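Local coordinates for protein carboxypeptidase 1 (Deinococcus radiodurans str. R1, PDB 5GIV) that probably removes amino acids one at a time from the C-terminus of peptides, as a broad-specificity, zinc-dependent metallocarboxypeptidase of the M32 family, at residues A[105-110]-A[135-140]; A[126-131]-A[409-414]. All coordinates share one frame; numbering follows the deposited sequence.

Interaction 1: A[105-110]-A[135-140]; sequences VREFSG and LEKTLD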
loop_
_atom_site.group_PDB
_atom_site.type_symbol
_atom_site.label_atom_id
_atom_site.label_comp_id
_atom_site.label_asym_id
_atom_site.label_seq_id
_atom_site.Cartn_x
_atom_site.Cartn_y
_atom_site.Cartn_z
ATOM N N VAL A 105 -17.107 6.728 21.019
ATOM C CA VAL A 105 -16.357 6.731 19.766
ATOM C C VAL A 105 -16.421 5.357 19.116
ATOM O O VAL A 105 -16.673 5.228 17.914
ATOM C CB VAL A 105 -14.901 7.160 20.015
ATOM C CG1 VAL A 105 -14.085 7.079 18.719
ATOM C CG2 VAL A 105 -14.850 8.549 20.633
ATOM N N ARG A 106 -16.214 4.306 19.916
ATOM C CA ARG A 106 -16.211 2.943 19.391
ATOM C C ARG A 106 -17.599 2.504 18.943
ATOM O O ARG A 106 -17.742 1.862 17.897
ATOM C CB ARG A 106 -15.647 1.984 20.440
ATOM C CG ARG A 106 -14.127 2.073 20.606
ATOM C CD ARG A 106 -13.609 0.985 21.534
ATOM N NE ARG A 106 -14.116 1.174 22.890
ATOM C CZ ARG A 106 -13.486 1.870 23.832
ATOM N NH1 ARG A 106 -12.310 2.434 23.572
ATOM N NH2 ARG A 106 -14.031 1.995 25.037
ATOM N N GLU A 107 -18.631 2.827 19.723
ATOM C CA GLU A 107 -19.982 2.430 19.341
ATOM C C GLU A 107 -20.377 3.061 18.009
ATOM O O GLU A 107 -20.870 2.379 17.106
ATOM C CB GLU A 107 -20.978 2.803 20.444
ATOM C CG GLU A 107 -22.401 2.347 20.147
ATOM C CD GLU A 107 -23.450 3.017 21.022
ATOM O OE1 GLU A 107 -23.105 3.968 21.759
ATOM O OE2 GLU A 107 -24.625 2.580 20.979
ATOM N N PHE A 108 -20.173 4.372 17.876
ATOM C CA PHE A 108 -20.496 5.062 16.630
ATOM C C PHE A 108 -19.674 4.502 15.470
ATOM O O PHE A 108 -20.203 4.247 14.381
ATOM C CB PHE A 108 -20.253 6.566 16.803
ATOM C CG PHE A 108 -21.092 7.433 15.902
ATOM C CD1 PHE A 108 -21.742 6.904 14.806
ATOM C CD2 PHE A 108 -21.239 8.783 16.166
ATOM C CE1 PHE A 108 -22.515 7.707 13.988
ATOM C CE2 PHE A 108 -22.011 9.590 15.347
ATOM C CZ PHE A 108 -22.647 9.048 14.259
ATOM N N SER A 109 -18.374 4.304 15.692
ATOM C CA SER A 109 -17.509 3.762 14.649
ATOM C C SER A 109 -17.942 2.360 14.230
ATOM O O SER A 109 -17.960 2.042 13.034
ATOM C CB SER A 109 -16.062 3.749 15.141
ATOM O OG SER A 109 -15.264 2.917 14.322
ATOM N N GLY A 110 -18.312 1.514 15.194
ATOM C CA GLY A 110 -18.751 0.172 14.847
ATOM C C GLY A 110 -20.082 0.166 14.121
ATOM O O GLY A 110 -20.293 -0.624 13.195
ATOM N N LEU A 135 -30.170 4.006 9.552
ATOM C CA LEU A 135 -30.212 5.462 9.545
ATOM C C LEU A 135 -30.837 6.000 10.825
ATOM O O LEU A 135 -30.428 7.054 11.322
ATOM C CB LEU A 135 -30.984 5.957 8.322
ATOM C CG LEU A 135 -30.358 5.783 6.934
ATOM C CD1 LEU A 135 -31.419 5.983 5.854
ATOM C CD2 LEU A 135 -29.185 6.757 6.734
ATOM N N GLU A 136 -31.826 5.296 11.373
ATOM C CA GLU A 136 -32.445 5.742 12.617
ATOM C C GLU A 136 -31.440 5.729 13.764
ATOM O O GLU A 136 -31.355 6.687 14.542
ATOM C CB GLU A 136 -33.670 4.885 12.917
ATOM C CG GLU A 136 -34.874 5.342 12.108
ATOM C CD GLU A 136 -36.064 4.406 12.203
ATOM O OE1 GLU A 136 -35.905 3.261 12.704
ATOM O OE2 GLU A 136 -37.165 4.836 11.778
ATOM N N LYS A 137 -30.661 4.651 13.880
ATOM C CA LYS A 137 -29.624 4.614 14.900
ATOM C C LYS A 137 -28.557 5.665 14.624
ATOM O O LYS A 137 -28.038 6.290 15.557
ATOM C CB LYS A 137 -29.000 3.221 14.982
ATOM C CG LYS A 137 -28.071 3.054 16.180
ATOM C CD LYS A 137 -27.530 1.637 16.324
ATOM C CE LYS A 137 -26.669 1.517 17.587
ATOM N NZ LYS A 137 -26.176 0.133 17.830
ATOM N N THR A 138 -28.204 5.861 13.349
ATOM C CA THR A 138 -27.229 6.892 13.012
ATOM C C THR A 138 -27.739 8.278 13.383
ATOM O O THR A 138 -26.985 9.097 13.917
ATOM C CB THR A 138 -26.862 6.835 11.526
ATOM O OG1 THR A 138 -26.123 5.642 11.262
ATOM C CG2 THR A 138 -25.995 8.030 11.156
ATOM N N LEU A 139 -29.021 8.556 13.131
ATOM C CA LEU A 139 -29.560 9.864 13.495
ATOM C C LEU A 139 -29.519 10.080 15.000
ATOM O O LEU A 139 -29.152 11.163 15.467
ATOM C CB LEU A 139 -30.986 10.018 12.983
ATOM C CG LEU A 139 -31.611 11.354 13.391
ATOM C CD1 LEU A 139 -30.849 12.516 12.768
ATOM C CD2 LEU A 139 -33.079 11.411 13.004
ATOM N N ASP A 140 -29.875 9.054 15.775
ATOM C CA ASP A 140 -29.844 9.166 17.229
ATOM C C ASP A 140 -28.420 9.378 17.725
ATOM O O ASP A 140 -28.168 10.249 18.563
ATOM C CB ASP A 140 -30.481 7.923 17.855
ATOM C CG ASP A 140 -30.269 7.839 19.360
ATOM O OD1 ASP A 140 -30.883 8.640 20.104
ATOM O OD2 ASP A 140 -29.504 6.948 19.802
#
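The Phe108 ring approaches Thr138 obliquely, with CZ at 4.4 Å from the carbonyl oxygen Thr138 O, while the same ring also touches Leu141 and Ser142 one turn farther on. Helix 102-122 and helix 128-147 follow one another in the chain and run roughly antiparallel here, an alpha-alpha hairpin of this largely helical protein. The backbones stay well apart, Phe108 CA and Thr138 CA being 7.9 Å from each other, and it takes a long, flat side chain to span the gap. On Thr138 it is the methyl that faces the ring, CG2 lying 4.5 Å from Phe108 CE1. The hydroxyl OG1 is occupied by His111 NE2 and Tyr134 O, and threonine thus serves both an apolar and a polar neighbour. Glu107 and Lys137 meet nearer the solvent. Lys137 has CG anti to the backbone N (chi1 -171°) and an extended chain, which carries it across toward the first helix, and an equally extended Glu107 comes from the other helix to meet its end at a slant. Their opposite charges probably attract loosely, but no salt bridge closes: Glu107 OE2 stands 4.3 Å from Lys137 NZ and 4.1 Å from the methylene carbon Lys137 CE.

Interaction 2: A[126-131]-A[409-414]; sequences NDFGRM and HWYFGP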
loop_
_atom_site.group_PDB
_atom_site.type_symbol
_atom_site.label_atom_id
_atom_site.label_comp_id
_atom_site.label_asym_id
_atom_site.label_seq_id
_atom_site.Cartn_x
_atom_site.Cartn_y
_atom_site.Cartn_z
ATOM N N ASN A 126 -31.781 -1.781 -4.352
ATOM C CA ASN A 126 -32.920 -0.894 -4.140
ATOM C C ASN A 126 -33.685 -1.275 -2.868
ATOM O O ASN A 126 -34.918 -1.336 -2.830
ATOM C CB ASN A 126 -33.837 -0.888 -5.362
ATOM C CG ASN A 126 -34.905 0.178 -5.272
ATOM O OD1 ASN A 126 -34.635 1.292 -4.818
ATOM N ND2 ASN A 126 -36.118 -0.141 -5.725
ATOM N N ASP A 127 -32.927 -1.511 -1.803
ATOM C CA ASP A 127 -33.470 -1.967 -0.534
ATOM C C ASP A 127 -33.295 -0.856 0.499
ATOM O O ASP A 127 -32.450 -0.925 1.397
ATOM C CB ASP A 127 -32.783 -3.281 -0.106
ATOM C CG ASP A 127 -33.486 -3.968 1.056
ATOM O OD1 ASP A 127 -34.560 -3.494 1.485
ATOM O OD2 ASP A 127 -32.969 -5.002 1.520
ATOM N N PHE A 128 -34.072 0.215 0.325
ATOM C CA PHE A 128 -34.015 1.302 1.293
ATOM C C PHE A 128 -34.633 0.884 2.618
ATOM O O PHE A 128 -34.181 1.318 3.682
ATOM C CB PHE A 128 -34.711 2.556 0.763
ATOM C CG PHE A 128 -34.714 3.693 1.752
ATOM C CD1 PHE A 128 -33.585 4.482 1.922
ATOM C CD2 PHE A 128 -35.834 3.962 2.524
ATOM C CE1 PHE A 128 -33.571 5.519 2.832
ATOM C CE2 PHE A 128 -35.828 5.005 3.441
ATOM C CZ PHE A 128 -34.693 5.782 3.593
ATOM N N GLY A 129 -35.682 0.057 2.572
ATOM C CA GLY A 129 -36.295 -0.412 3.803
ATOM C C GLY A 129 -35.312 -1.101 4.732
ATOM O O GLY A 129 -35.448 -1.024 5.954
ATOM N N ARG A 130 -34.298 -1.758 4.177
ATOM C CA ARG A 130 -33.294 -2.385 5.029
ATOM C C ARG A 130 -32.426 -1.354 5.741
ATOM O O ARG A 130 -32.012 -1.583 6.885
ATOM C CB ARG A 130 -32.421 -3.330 4.204
ATOM C CG ARG A 130 -31.247 -3.948 4.954
ATOM C CD ARG A 130 -30.414 -4.792 4.004
ATOM N NE ARG A 130 -29.203 -5.350 4.605
ATOM C CZ ARG A 130 -28.276 -6.016 3.916
ATOM N NH1 ARG A 130 -28.421 -6.202 2.606
ATOM N NH2 ARG A 130 -27.195 -6.483 4.526
ATOM N N MET A 131 -32.141 -0.215 5.094
ATOM C CA MET A 131 -31.270 0.777 5.702
ATOM C C MET A 131 -31.985 1.661 6.719
ATOM O O MET A 131 -31.314 2.321 7.522
ATOM C CB MET A 131 -30.636 1.657 4.622
ATOM C CG MET A 131 -29.854 0.883 3.581
ATOM S SD MET A 131 -28.718 -0.315 4.302
ATOM C CE MET A 131 -27.714 0.714 5.375
ATOM N N HIS A 409 -22.561 9.222 2.408
ATOM C CA HIS A 409 -22.243 9.999 3.606
ATOM C C HIS A 409 -23.068 9.562 4.817
ATOM O O HIS A 409 -22.512 9.230 5.868
ATOM C CB HIS A 409 -22.421 11.495 3.326
ATOM C CG HIS A 409 -21.570 11.999 2.199
ATOM N ND1 HIS A 409 -21.617 11.457 0.931
ATOM C CD2 HIS A 409 -20.643 12.985 2.153
ATOM C CE1 HIS A 409 -20.767 12.097 0.149
ATOM N NE2 HIS A 409 -20.155 13.022 0.869
ATOM N N TRP A 410 -24.397 9.543 4.688
ATOM C CA TRP A 410 -25.247 9.217 5.833
ATOM C C TRP A 410 -25.173 7.748 6.243
ATOM O O TRP A 410 -25.717 7.386 7.294
ATOM C CB TRP A 410 -26.702 9.574 5.528
ATOM C CG TRP A 410 -26.927 11.023 5.224
ATOM C CD1 TRP A 410 -26.132 12.075 5.589
ATOM C CD2 TRP A 410 -28.020 11.585 4.486
ATOM N NE1 TRP A 410 -26.664 13.252 5.122
ATOM C CE2 TRP A 410 -27.824 12.979 4.444
ATOM C CE3 TRP A 410 -29.147 11.043 3.859
ATOM C CZ2 TRP A 410 -28.710 13.840 3.795
ATOM C CZ3 TRP A 410 -30.026 11.898 3.222
ATOM C CH2 TRP A 410 -29.803 13.280 3.196
ATOM N N TYR A 411 -24.510 6.896 5.464
ATOM C CA TYR A 411 -24.420 5.484 5.802
ATOM C C TYR A 411 -23.058 5.085 6.350
ATOM O O TYR A 411 -22.934 3.987 6.909
ATOM C CB TYR A 411 -24.745 4.626 4.572
ATOM C CG TYR A 411 -26.072 4.985 3.962
ATOM C CD1 TYR A 411 -27.254 4.456 4.464
ATOM C CD2 TYR A 411 -26.147 5.879 2.904
ATOM C CE1 TYR A 411 -28.465 4.794 3.918
ATOM C CE2 TYR A 411 -27.355 6.224 2.358
ATOM C CZ TYR A 411 -28.507 5.682 2.866
ATOM O OH TYR A 411 -29.717 6.028 2.319
ATOM N N PHE A 412 -22.041 5.932 6.192
ATOM C CA PHE A 412 -20.704 5.674 6.709
ATOM C C PHE A 412 -20.250 6.781 7.652
ATOM O O PHE A 412 -19.053 6.926 7.904
ATOM C CB PHE A 412 -19.718 5.515 5.555
ATOM C CG PHE A 412 -18.446 4.817 5.936
ATOM C CD1 PHE A 412 -18.383 4.033 7.082
ATOM C CD2 PHE A 412 -17.311 4.938 5.148
ATOM C CE1 PHE A 412 -17.208 3.383 7.435
ATOM C CE2 PHE A 412 -16.132 4.291 5.492
ATOM C CZ PHE A 412 -16.080 3.516 6.637
ATOM N N GLY A 413 -21.180 7.579 8.156
ATOM C CA GLY A 413 -20.854 8.670 9.033
ATOM C C GLY A 413 -22.101 9.328 9.585
ATOM O O GLY A 413 -23.224 8.853 9.387
ATOM N N PRO A 414 -21.929 10.451 10.274
ATOM C CA PRO A 414 -23.075 11.113 10.894
ATOM C C PRO A 414 -23.993 11.714 9.847
ATOM O O PRO A 414 -23.613 11.941 8.697
ATOM C CB PRO A 414 -22.436 12.211 11.757
ATOM C CG PRO A 414 -20.973 11.888 11.816
ATOM C CD PRO A 414 -20.676 11.174 10.527
#
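Tyr411 pushes its ring from the loop 409-414 toward the start of helix 128-147, where it meets Met131 along one side and Phe128 at its far end. Met131 is folded rather than stretched: its chain bends at chi2 (-48°) and again at chi3 (-56°), bringing the terminal methyl back toward the tyrosine. CE consequently lies 3.9 Å from Tyr411 CD1, approaching obliquely, and Met131 CB is 3.9 Å from Tyr411 CE1. A flexible, unbranched methionine can shape itself to the ring in this way, and it packs on Ala118, Trp119 and Ala122 of helix 102-122 as well. With CG anti to the backbone N (chi1 178°), the Phe128 ring is carried toward the loop and meets Tyr411 edge-on, its CE1 3.9 Å from Tyr411 OH, which lies near the ring plane. The two side chains lie roughly perpendicular to each other. Tyr411 OH donates a hydrogen bond to Ala404 O, and its ring stacks with Trp119. A leucine in place of Tyr411 would probably leave Ala404 O without this donor and open a gap beside Met131 CE and the Phe128 edge. The helix is entered through Asp127, an N-cap whose OD1 accepts from Arg130 N at 3.2 Å, just after Asn126 closes helix 102-122 in a Schellman motif. Across the contact there is no hydrogen bond, so it rests on van der Waals packing, apolar between Met131 and the Tyr411 ring, and between the tyrosine oxygen and the C-H edge of Phe128, while the one buried hydroxyl is satisfied by a backbone carbonyl of the loop region.

Overall arrangement
Interactions 1 and 2 have centres about 12 Å apart, and both use helix 128-147: its first turn serves interaction 2 and a later part serves interaction 1. Along the chain the segments alternate, 105-110, 126-131, 135-140 and then, some 270 residues on, 409-414. Interaction 1 therefore joins neighbours in sequence, the two helices of a hairpin, whereas interaction 2 brings a distant loop against that hairpin. The contacts touch directly, with Leu135 CD2 3.5 Å from Tyr411 CE1 and Thr138 CG2 3.4 Å from Gly413 O. Together they form continuous packing that joins the hairpin to the later loop, away from the zinc site of His266, His270 and Glu296.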